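Local structure of predicted protease of the collagenase family (Methanopyrus kandleri, 5D88) at residues Thr22-Leu27 against Asp243-Leu248; Ser79-Met84 against Gly117-Asp122; Thr136-His141 against Ala159-Val164. The protein binds zinc and probably acts as a peptidase of the U32 family. All coordinates share one frame; numbering follows the deposited sequence.

Contact 1 of 3, residues Thr22-Leu27 against Asp243-Leu248; sequences TRRWYL and DEVFIL
Thr22 lays its methyl CG2 against CG2 of Val245, 3.6 Å away, just before the first and last strands of a TIM barrel, 23-27 and 244-247, meet in parallel and close it. Arg23 opens the backbone pairing: its N bonds to Asp243 O and its O receives Val245 N. Bent at chi3 (-59°), its side chain sets NH2 2.9 Å from Glu244 OE2, a salt bridge in the guanidinium plane that uses the carboxylate's anti lone pair, the two planes 82° apart. NH2 also forms a salt bridge with Glu185, its stronger partner; Asp243 O covers one guanidinium face, and a water accepts from both Arg23 NE and Trp25 NE1 and gives a weak bond to Glu244 OE2. Arg24, on the other face, in the conformer described grips Tyr26 OH side-on with NE and NH2, the latter at 2.8 Å, while NH1 pairs with Glu239. Trp25 repeats the backbone pattern, its N reaching Val245 O and its O accepting Ile247 N; Arg187 makes a cation-pi contact with its indole and also binds Glu244 OE1. Tyr26 runs alongside Ile247, its CD2 3.6 Å from Ile247 CB. Were Tyr26 a leucine, Arg24 would probably lose the hydroxyl holding its guanidinium and turn more freely beside Ile247. Leu27 ends the walk, its N on Ile247 O and its CB 3.9 Å from CE1 of Phe246. The faces of the seam thus differ: Glu244 lies between Arg23 and Arg187, which would tend to keep the three ionised, while Arg24, in that conformer, is held by a neutral phenol and an outside carboxylate.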
loop_
_atom_site.group_PDB
_atom_site.type_symbol
_atom_site.label_atom_id
_atom_site.label_comp_id
_atom_site.label_asym_id
_atom_site.label_seq_id
_atom_site.Cartn_x
_atom_site.Cartn_y
_atom_site.Cartn_z
ATOM N N THR A 22 -28.992 -11.432 4.114
ATOM C CA THR A 22 -27.852 -10.701 3.566
ATOM C C THR A 22 -28.214 -9.233 3.370
ATOM O O THR A 22 -29.236 -8.911 2.763
ATOM C CB THR A 22 -27.420 -11.318 2.233
ATOM O OG1 THR A 22 -27.000 -12.671 2.437
ATOM C CG2 THR A 22 -26.270 -10.558 1.634
ATOM N N ARG A 23 -27.373 -8.337 3.880
ATOM C CA ARG A 23 -27.629 -6.910 3.752
ATOM C C ARG A 23 -26.914 -6.367 2.522
ATOM O O ARG A 23 -25.758 -6.710 2.260
ATOM C CB ARG A 23 -27.198 -6.187 5.024
ATOM C CG ARG A 23 -28.056 -6.609 6.194
ATOM C CD ARG A 23 -27.681 -5.914 7.477
ATOM N NE ARG A 23 -26.289 -6.159 7.839
ATOM C CZ ARG A 23 -25.846 -7.241 8.476
ATOM N NH1 ARG A 23 -26.685 -8.214 8.839
ATOM N NH2 ARG A 23 -24.548 -7.346 8.747
ATOM N N ARG A 24 -27.608 -5.524 1.759
ATOM C CA ARG A 24 -27.142 -5.116 0.435
ATOM C C ARG A 24 -26.912 -3.614 0.386
ATOM O O ARG A 24 -27.828 -2.827 0.658
ATOM C CB ARG A 24 -28.132 -5.540 -0.646
ATOM C CG ARG A 24 -28.239 -7.050 -0.759
ATOM C CD ARG A 24 -29.052 -7.484 -1.959
ATOM N NE ARG A 24 -28.509 -7.020 -3.239
ATOM C CZ ARG A 24 -27.596 -7.668 -3.958
ATOM N NH1 ARG A 24 -27.084 -8.812 -3.532
ATOM N NH2 ARG A 24 -27.192 -7.170 -5.117
ATOM N N TRP A 25 -25.699 -3.236 0.011
ATOM C CA TRP A 25 -25.250 -1.862 -0.088
ATOM C C TRP A 25 -24.841 -1.566 -1.521
ATOM O O TRP A 25 -24.230 -2.408 -2.189
ATOM C CB TRP A 25 -24.070 -1.641 0.844
ATOM C CG TRP A 25 -24.447 -1.739 2.275
ATOM C CD1 TRP A 25 -24.594 -2.875 3.017
ATOM C CD2 TRP A 25 -24.736 -0.651 3.144
ATOM N NE1 TRP A 25 -24.956 -2.551 4.299
ATOM C CE2 TRP A 25 -25.052 -1.189 4.401
ATOM C CE3 TRP A 25 -24.761 0.729 2.980
ATOM C CZ2 TRP A 25 -25.375 -0.390 5.489
ATOM C CZ3 TRP A 25 -25.085 1.516 4.053
ATOM C CH2 TRP A 25 -25.391 0.960 5.290
ATOM N N TYR A 26 -25.164 -0.366 -1.988
ATOM C CA TYR A 26 -24.840 0.058 -3.342
ATOM C C TYR A 26 -24.017 1.338 -3.321
ATOM O O TYR A 26 -24.341 2.289 -2.608
ATOM C CB TYR A 26 -26.110 0.268 -4.166
ATOM C CG TYR A 26 -26.772 -1.028 -4.506
ATOM C CD1 TYR A 26 -27.600 -1.666 -3.600
ATOM C CD2 TYR A 26 -26.525 -1.644 -5.722
ATOM C CE1 TYR A 26 -28.190 -2.880 -3.913
ATOM C CE2 TYR A 26 -27.087 -2.842 -6.024
ATOM C CZ TYR A 26 -27.924 -3.458 -5.127
ATOM O OH TYR A 26 -28.481 -4.665 -5.476
ATOM N N LEU A 27 -22.960 1.349 -4.116
ATOM C CA LEU A 27 -22.197 2.561 -4.356
ATOM C C LEU A 27 -23.079 3.594 -5.047
ATOM O O LEU A 27 -23.857 3.268 -5.947
ATOM C CB LEU A 27 -20.978 2.231 -5.232
ATOM C CG LEU A 27 -20.089 3.423 -5.592
ATOM C CD1 LEU A 27 -19.267 3.891 -4.400
ATOM C CD2 LEU A 27 -19.198 3.098 -6.768
ATOM N N ASP A 243 -22.105 -11.644 5.328
ATOM C CA ASP A 243 -23.220 -10.990 5.985
ATOM C C ASP A 243 -23.743 -9.799 5.204
ATOM O O ASP A 243 -24.921 -9.444 5.360
ATOM C CB ASP A 243 -22.780 -10.516 7.370
ATOM C CG ASP A 243 -22.219 -11.638 8.211
ATOM O OD1 ASP A 243 -22.984 -12.562 8.552
ATOM O OD2 ASP A 243 -21.016 -11.604 8.516
ATOM N N GLU A 244 -22.889 -9.190 4.375
ATOM C CA GLU A 244 -23.194 -7.966 3.646
ATOM C C GLU A 244 -22.582 -8.055 2.271
ATOM O O GLU A 244 -21.466 -8.560 2.126
ATOM C CB GLU A 244 -22.627 -6.721 4.336
ATOM C CG GLU A 244 -23.163 -6.532 5.726
ATOM C CD GLU A 244 -22.626 -5.305 6.442
ATOM O OE1 GLU A 244 -21.932 -4.457 5.822
ATOM O OE2 GLU A 244 -22.907 -5.193 7.658
ATOM N N VAL A 245 -23.298 -7.528 1.279
ATOM C CA VAL A 245 -22.835 -7.459 -0.098
ATOM C C VAL A 245 -22.811 -6.000 -0.493
ATOM O O VAL A 245 -23.801 -5.287 -0.303
ATOM C CB VAL A 245 -23.736 -8.258 -1.060
ATOM C CG1 VAL A 245 -23.259 -8.097 -2.488
ATOM C CG2 VAL A 245 -23.723 -9.709 -0.697
ATOM N N PHE A 246 -21.687 -5.562 -1.037
ATOM C CA PHE A 246 -21.493 -4.183 -1.462
ATOM C C PHE A 246 -21.261 -4.207 -2.962
ATOM O O PHE A 246 -20.242 -4.726 -3.431
ATOM C CB PHE A 246 -20.320 -3.569 -0.704
ATOM C CG PHE A 246 -19.880 -2.225 -1.195
ATOM C CD1 PHE A 246 -20.769 -1.296 -1.711
ATOM C CD2 PHE A 246 -18.540 -1.878 -1.105
ATOM C CE1 PHE A 246 -20.307 -0.047 -2.151
ATOM C CE2 PHE A 246 -18.086 -0.626 -1.531
ATOM C CZ PHE A 246 -18.973 0.280 -2.054
ATOM N N ILE A 247 -22.206 -3.646 -3.704
ATOM C CA ILE A 247 -22.131 -3.594 -5.158
ATOM C C ILE A 247 -21.479 -2.284 -5.573
ATOM O O ILE A 247 -22.025 -1.206 -5.315
ATOM C CB ILE A 247 -23.529 -3.717 -5.777
ATOM C CG1 ILE A 247 -24.213 -4.984 -5.279
ATOM C CG2 ILE A 247 -23.432 -3.665 -7.279
ATOM C CD1 ILE A 247 -23.458 -6.235 -5.602
ATOM N N LEU A 248 -20.324 -2.364 -6.244
ATOM C CA LEU A 248 -19.695 -1.150 -6.767
ATOM C C LEU A 248 -20.245 -0.776 -8.137
ATOM O O LEU A 248 -20.776 0.319 -8.324
ATOM C CB LEU A 248 -18.187 -1.316 -6.895
ATOM C CG LEU A 248 -17.344 -1.134 -5.676
ATOM C CD1 LEU A 248 -17.614 -2.338 -4.833
ATOM C CD2 LEU A 248 -15.894 -1.021 -6.052
HETATM O O HOH W 1 -25.407 -3.673 6.994
#

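Contact 2 of 3, residues Ser79-Met84 against Gly117-Asp122; sequences SVQALM and GVVVAD
Gln81 and Gly117 pair across the two strands of a beta-alpha-beta unit, in which strand 79-83, helix 98-113 and strand 117-120 form consecutive parts of the TIM barrel. The backbone bonds are those of parallel strands. Ala82 stands at their centre: its N reaches Gly117 O at 3.0 Å, and its O takes Val119 N at 2.8 Å. Met84 N on Val119 O continues the series, whereas the bond from Gly117 N to Val80 O, at the other end, is weak. Gly117 O and Ala82 O each also receive a CA-H...O contact, from Gln81 CA and Val118 CA respectively.

Apolar contacts divide between the faces of the sheet. On the face of Gln81, Leu83 and Val119, Leu83 has CG anti to its N (chi1 -179°), and its CD1 comes across to CG1 of Val119, 3.6 Å away. On the face of Ala82 and Val118, CB of Ala82 and CB of Met84 both approach CG1 of Val118, the latter at 4.3 Å, and Leu109 of helix 98-113 packs over Ala82 and Val118.

The polar side chains look to other partners. Gln81 stretches its amide past Gly117, whose lack of a side chain suits the tight space beside NE2; the side chains of Gln81 and Val119 cross at about a right angle, with Gln81 OE1 3.7 Å from CG2 of Val119, and OE1 accepts from Arg187. Asp122 is the N-cap of helix 123-132, its OD1 taking Tyr124 N and also bonding to Tyr225 OH of the second subunit. Beyond the strand ends a water joins the segments, donating to Met84 O at 3.0 Å and accepting from Ala121 N at 2.9 Å.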
loop_
_atom_site.group_PDB
_atom_site.type_symbol
_atom_site.label_atom_id
_atom_site.label_comp_id
_atom_site.label_asym_id
_atom_site.label_seq_id
_atom_site.Cartn_x
_atom_site.Cartn_y
_atom_site.Cartn_z
ATOM N N SER A 79 -30.112 3.524 4.604
ATOM C CA SER A 79 -28.944 3.828 5.419
ATOM C C SER A 79 -27.835 4.374 4.524
ATOM O O SER A 79 -27.814 4.140 3.312
ATOM C CB SER A 79 -28.462 2.587 6.177
ATOM O OG SER A 79 -29.476 2.114 7.041
ATOM N N VAL A 80 -26.918 5.125 5.129
ATOM C CA VAL A 80 -25.879 5.838 4.392
ATOM C C VAL A 80 -24.531 5.620 5.056
ATOM O O VAL A 80 -24.359 5.916 6.246
ATOM C CB VAL A 80 -26.175 7.347 4.302
ATOM C CG1 VAL A 80 -25.035 8.076 3.610
ATOM C CG2 VAL A 80 -27.506 7.577 3.581
ATOM N N GLN A 81 -23.556 5.176 4.276
ATOM C CA GLN A 81 -22.181 5.140 4.737
ATOM C C GLN A 81 -21.312 6.006 3.840
ATOM O O GLN A 81 -21.478 6.033 2.618
ATOM C CB GLN A 81 -21.647 3.711 4.785
ATOM C CG GLN A 81 -22.351 2.867 5.834
ATOM C CD GLN A 81 -21.937 1.407 5.843
ATOM O OE1 GLN A 81 -21.319 0.903 4.905
ATOM N NE2 GLN A 81 -22.304 0.711 6.910
ATOM N N ALA A 82 -20.426 6.756 4.478
ATOM C CA ALA A 82 -19.418 7.539 3.785
ATOM C C ALA A 82 -18.243 6.642 3.435
ATOM O O ALA A 82 -17.731 5.919 4.294
ATOM C CB ALA A 82 -18.939 8.686 4.680
ATOM N N LEU A 83 -17.798 6.715 2.187
ATOM C CA LEU A 83 -16.588 6.036 1.737
ATOM C C LEU A 83 -15.431 7.022 1.821
ATOM O O LEU A 83 -15.375 8.002 1.067
ATOM C CB LEU A 83 -16.763 5.496 0.319
ATOM C CG LEU A 83 -15.591 4.735 -0.306
ATOM C CD1 LEU A 83 -15.312 3.430 0.464
ATOM C CD2 LEU A 83 -15.898 4.433 -1.744
ATOM N N MET A 84 -14.517 6.751 2.745
ATOM C CA MET A 84 -13.351 7.596 3.028
ATOM C C MET A 84 -12.171 6.650 3.228
ATOM O O MET A 84 -11.537 6.605 4.276
ATOM C CB MET A 84 -13.575 8.475 4.261
ATOM C CG MET A 84 -12.535 9.566 4.397
ATOM S SD MET A 84 -12.895 10.653 5.774
ATOM C CE MET A 84 -12.706 9.489 7.076
ATOM N N GLY A 117 -22.476 5.167 9.040
ATOM C CA GLY A 117 -21.210 4.477 9.156
ATOM C C GLY A 117 -20.203 5.069 8.197
ATOM O O GLY A 117 -20.521 5.924 7.359
ATOM N N VAL A 118 -18.972 4.581 8.323
ATOM C CA VAL A 118 -17.847 5.069 7.531
ATOM C C VAL A 118 -17.023 3.872 7.091
ATOM O O VAL A 118 -16.720 2.985 7.902
ATOM C CB VAL A 118 -16.956 6.075 8.296
ATOM C CG1 VAL A 118 -16.038 6.777 7.316
ATOM C CG2 VAL A 118 -17.778 7.096 9.053
ATOM N N VAL A 119 -16.676 3.848 5.805
ATOM C CA VAL A 119 -15.867 2.803 5.199
ATOM C C VAL A 119 -14.464 3.363 5.032
ATOM O O VAL A 119 -14.250 4.297 4.255
ATOM C CB VAL A 119 -16.449 2.346 3.852
ATOM C CG1 VAL A 119 -15.627 1.196 3.281
ATOM C CG2 VAL A 119 -17.940 1.946 3.986
ATOM N N VAL A 120 -13.506 2.800 5.770
ATOM C CA VAL A 120 -12.151 3.328 5.838
ATOM C C VAL A 120 -11.161 2.188 5.647
ATOM O O VAL A 120 -11.482 1.021 5.843
ATOM C CB VAL A 120 -11.885 4.037 7.181
ATOM C CG1 VAL A 120 -12.870 5.179 7.369
ATOM C CG2 VAL A 120 -11.966 3.065 8.360
ATOM N N ALA A 121 -9.934 2.549 5.314
ATOM C CA ALA A 121 -8.825 1.609 5.266
ATOM C C ALA A 121 -7.774 1.838 6.339
ATOM O O ALA A 121 -7.184 0.881 6.829
ATOM C CB ALA A 121 -8.151 1.676 3.906
ATOM N N ASP A 122 -7.494 3.084 6.682
ATOM C CA ASP A 122 -6.367 3.404 7.529
ATOM C C ASP A 122 -6.621 2.892 8.939
ATOM O O ASP A 122 -7.624 3.270 9.551
ATOM C CB ASP A 122 -6.177 4.918 7.489
ATOM C CG ASP A 122 -4.915 5.416 8.209
ATOM O OD1 ASP A 122 -4.320 4.708 9.018
ATOM O OD2 ASP A 122 -4.523 6.577 7.944
HETATM O O HOH W 2 -8.992 5.287 5.108
#

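Contact 3 of 3, residues Thr136-His141 against Ala159-Val164; sequences TVVVSH and ADVITV. With ACT (acetate ion), chain C.
Thr163 has OG1 turned beside its own backbone N (chi1 -47°), which lets hydroxyl and amide converge on one acceptor, Val139 O, at 2.8 Å and 2.9 Å respectively. A comparable turn in Asp160 (chi1 -63°) brings OD2 back to Val137 N, 2.9 Å away, where it is met on its anti side. These bonds sit at either end of the pairing of strands 136-139 and 161-163, which helix 148-157 connects in another beta-alpha-beta unit of the TIM barrel. Val137 O is held twice as well, by Asp160 N in its carbonyl plane and by Val161 N tilted from it. Between the ends, Val139 N bonds to Val161 O.

The valines sort by face. Val138 and Val161 lie side by side, CG2 of the first 4.0 Å from CB of the second, on the side where Arg187 touches both. Val139 points to the other face, its CG2 close against CB of Ala159, and Phe154 of helix 148-157 packs over it and Ile162.

His141 rests its CB on CG2 of Thr163 while the ring leads away. There NE2 donates to an acetate O at 2.8 Å, and Leu56 N, Ile193 N and Arg204 also bind this ion, probably a crystallisation component. Past the strand ends a water donates to both Ser140 O and Thr163 O, the latter 2.6 Å off.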
loop_
_atom_site.group_PDB
_atom_site.type_symbol
_atom_site.label_atom_id
_atom_site.label_comp_id
_atom_site.label_asym_id
_atom_site.label_seq_id
_atom_site.Cartn_x
_atom_site.Cartn_y
_atom_site.Cartn_z
ATOM N N THR A 136 -21.026 3.030 12.533
ATOM C CA THR A 136 -20.557 1.728 12.071
ATOM C C THR A 136 -19.187 1.895 11.427
ATOM O O THR A 136 -19.029 2.697 10.506
ATOM C CB THR A 136 -21.522 1.115 11.047
ATOM O OG1 THR A 136 -22.844 1.094 11.565
ATOM C CG2 THR A 136 -21.116 -0.312 10.715
ATOM N N VAL A 137 -18.205 1.132 11.891
ATOM C CA VAL A 137 -16.841 1.210 11.372
ATOM C C VAL A 137 -16.624 0.031 10.432
ATOM O O VAL A 137 -16.563 -1.124 10.871
ATOM C CB VAL A 137 -15.804 1.217 12.499
ATOM C CG1 VAL A 137 -14.402 1.352 11.936
ATOM C CG2 VAL A 137 -16.087 2.336 13.478
ATOM N N VAL A 138 -16.523 0.326 9.135
ATOM C CA VAL A 138 -16.388 -0.679 8.078
ATOM C C VAL A 138 -14.975 -0.581 7.516
ATOM O O VAL A 138 -14.552 0.490 7.065
ATOM C CB VAL A 138 -17.411 -0.463 6.956
ATOM C CG1 VAL A 138 -17.286 -1.553 5.888
ATOM C CG2 VAL A 138 -18.810 -0.402 7.496
ATOM N N VAL A 139 -14.250 -1.694 7.521
ATOM C CA VAL A 139 -12.946 -1.740 6.870
ATOM C C VAL A 139 -13.151 -2.004 5.383
ATOM O O VAL A 139 -13.730 -3.026 4.983
ATOM C CB VAL A 139 -12.043 -2.803 7.492
ATOM C CG1 VAL A 139 -10.708 -2.848 6.750
ATOM C CG2 VAL A 139 -11.826 -2.510 8.979
ATOM N N SER A 140 -12.660 -1.085 4.565
ATOM C CA SER A 140 -12.772 -1.179 3.122
ATOM C C SER A 140 -11.970 -2.346 2.570
ATOM O O SER A 140 -10.946 -2.738 3.114
ATOM C CB SER A 140 -12.256 0.110 2.476
ATOM O OG SER A 140 -12.499 0.107 1.068
ATOM N N HIS A 141 -12.425 -2.862 1.424
ATOM C CA HIS A 141 -11.618 -3.808 0.673
ATOM C C HIS A 141 -10.269 -3.223 0.266
ATOM O O HIS A 141 -9.346 -3.986 -0.013
ATOM C CB HIS A 141 -12.398 -4.285 -0.559
ATOM C CG HIS A 141 -12.437 -3.289 -1.663
ATOM N ND1 HIS A 141 -13.289 -2.205 -1.654
ATOM C CD2 HIS A 141 -11.710 -3.193 -2.799
ATOM C CE1 HIS A 141 -13.065 -1.468 -2.723
ATOM N NE2 HIS A 141 -12.126 -2.055 -3.446
ATOM N N ALA A 159 -12.987 -2.386 14.348
ATOM C CA ALA A 159 -13.878 -2.579 13.217
ATOM C C ALA A 159 -15.156 -3.281 13.651
ATOM O O ALA A 159 -15.129 -4.199 14.474
ATOM C CB ALA A 159 -13.191 -3.390 12.115
ATOM N N ASP A 160 -16.283 -2.836 13.085
ATOM C CA ASP A 160 -17.573 -3.519 13.216
ATOM C C ASP A 160 -17.843 -4.478 12.066
ATOM O O ASP A 160 -18.531 -5.495 12.246
ATOM C CB ASP A 160 -18.705 -2.490 13.257
ATOM C CG ASP A 160 -18.621 -1.569 14.471
ATOM O OD1 ASP A 160 -18.477 -2.092 15.597
ATOM O OD2 ASP A 160 -18.718 -0.332 14.299
ATOM N N VAL A 161 -17.323 -4.145 10.891
ATOM C CA VAL A 161 -17.523 -4.875 9.641
ATOM C C VAL A 161 -16.188 -4.881 8.924
ATOM O O VAL A 161 -15.510 -3.849 8.875
ATOM C CB VAL A 161 -18.579 -4.189 8.748
ATOM C CG1 VAL A 161 -18.782 -4.935 7.450
ATOM C CG2 VAL A 161 -19.869 -4.002 9.484
ATOM N N ILE A 162 -15.809 -6.022 8.356
ATOM C CA ILE A 162 -14.596 -6.120 7.558
ATOM C C ILE A 162 -14.975 -6.575 6.161
ATOM O O ILE A 162 -15.633 -7.606 5.995
ATOM C CB ILE A 162 -13.566 -7.063 8.187
ATOM C CG1 ILE A 162 -13.061 -6.454 9.503
ATOM C CG2 ILE A 162 -12.395 -7.256 7.234
ATOM C CD1 ILE A 162 -12.107 -7.327 10.286
ATOM N N THR A 163 -14.582 -5.792 5.167
ATOM C CA THR A 163 -14.712 -6.171 3.767
ATOM C C THR A 163 -13.461 -6.960 3.397
ATOM O O THR A 163 -12.341 -6.456 3.550
ATOM C CB THR A 163 -14.848 -4.940 2.865
ATOM O OG1 THR A 163 -15.805 -4.027 3.400
ATOM C CG2 THR A 163 -15.313 -5.343 1.500
ATOM N N VAL A 164 -13.636 -8.208 2.975
ATOM C CA VAL A 164 -12.469 -9.001 2.609
ATOM C C VAL A 164 -11.899 -8.505 1.284
ATOM O O VAL A 164 -12.585 -7.896 0.450
ATOM C CB VAL A 164 -12.803 -10.498 2.522
ATOM C CG1 VAL A 164 -13.336 -11.023 3.848
ATOM C CG2 VAL A 164 -13.783 -10.766 1.365
HETATM C C ACT C . -11.459 -0.697 -6.660
HETATM O O ACT C . -11.395 -1.824 -6.113
HETATM O OXT ACT C . -10.642 0.162 -6.256
HETATM C CH3 ACT C . -12.439 -0.407 -7.763
HETATM O O HOH W 3 -10.006 -5.345 3.344
#

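The three contacts illustrate how one barrel is built from neighbouring parallel strands: contact 1 closes the sheet, and contacts 2 and 3 lie in series inside the loop it closes. Centres of contacts 2 and 3 are about 8 Å apart, and Val120 N lies 2.8 Å from Val138 O, a probable hydrogen bond between the neighbouring strands. Trp25 CH2 of contact 1 packs 3.5 Å from Gln81 NE2 of contact 2, and Arg187 touches all three. The zinc ion, bound by Cys88 and His209, lies about 12 Å from the side chain of Ala121; contacts 1 and 3 lie away from it, yet Leu248 and His141 approach the same acetate, Leu248 CD2 lying 3.9 Å from its CH3.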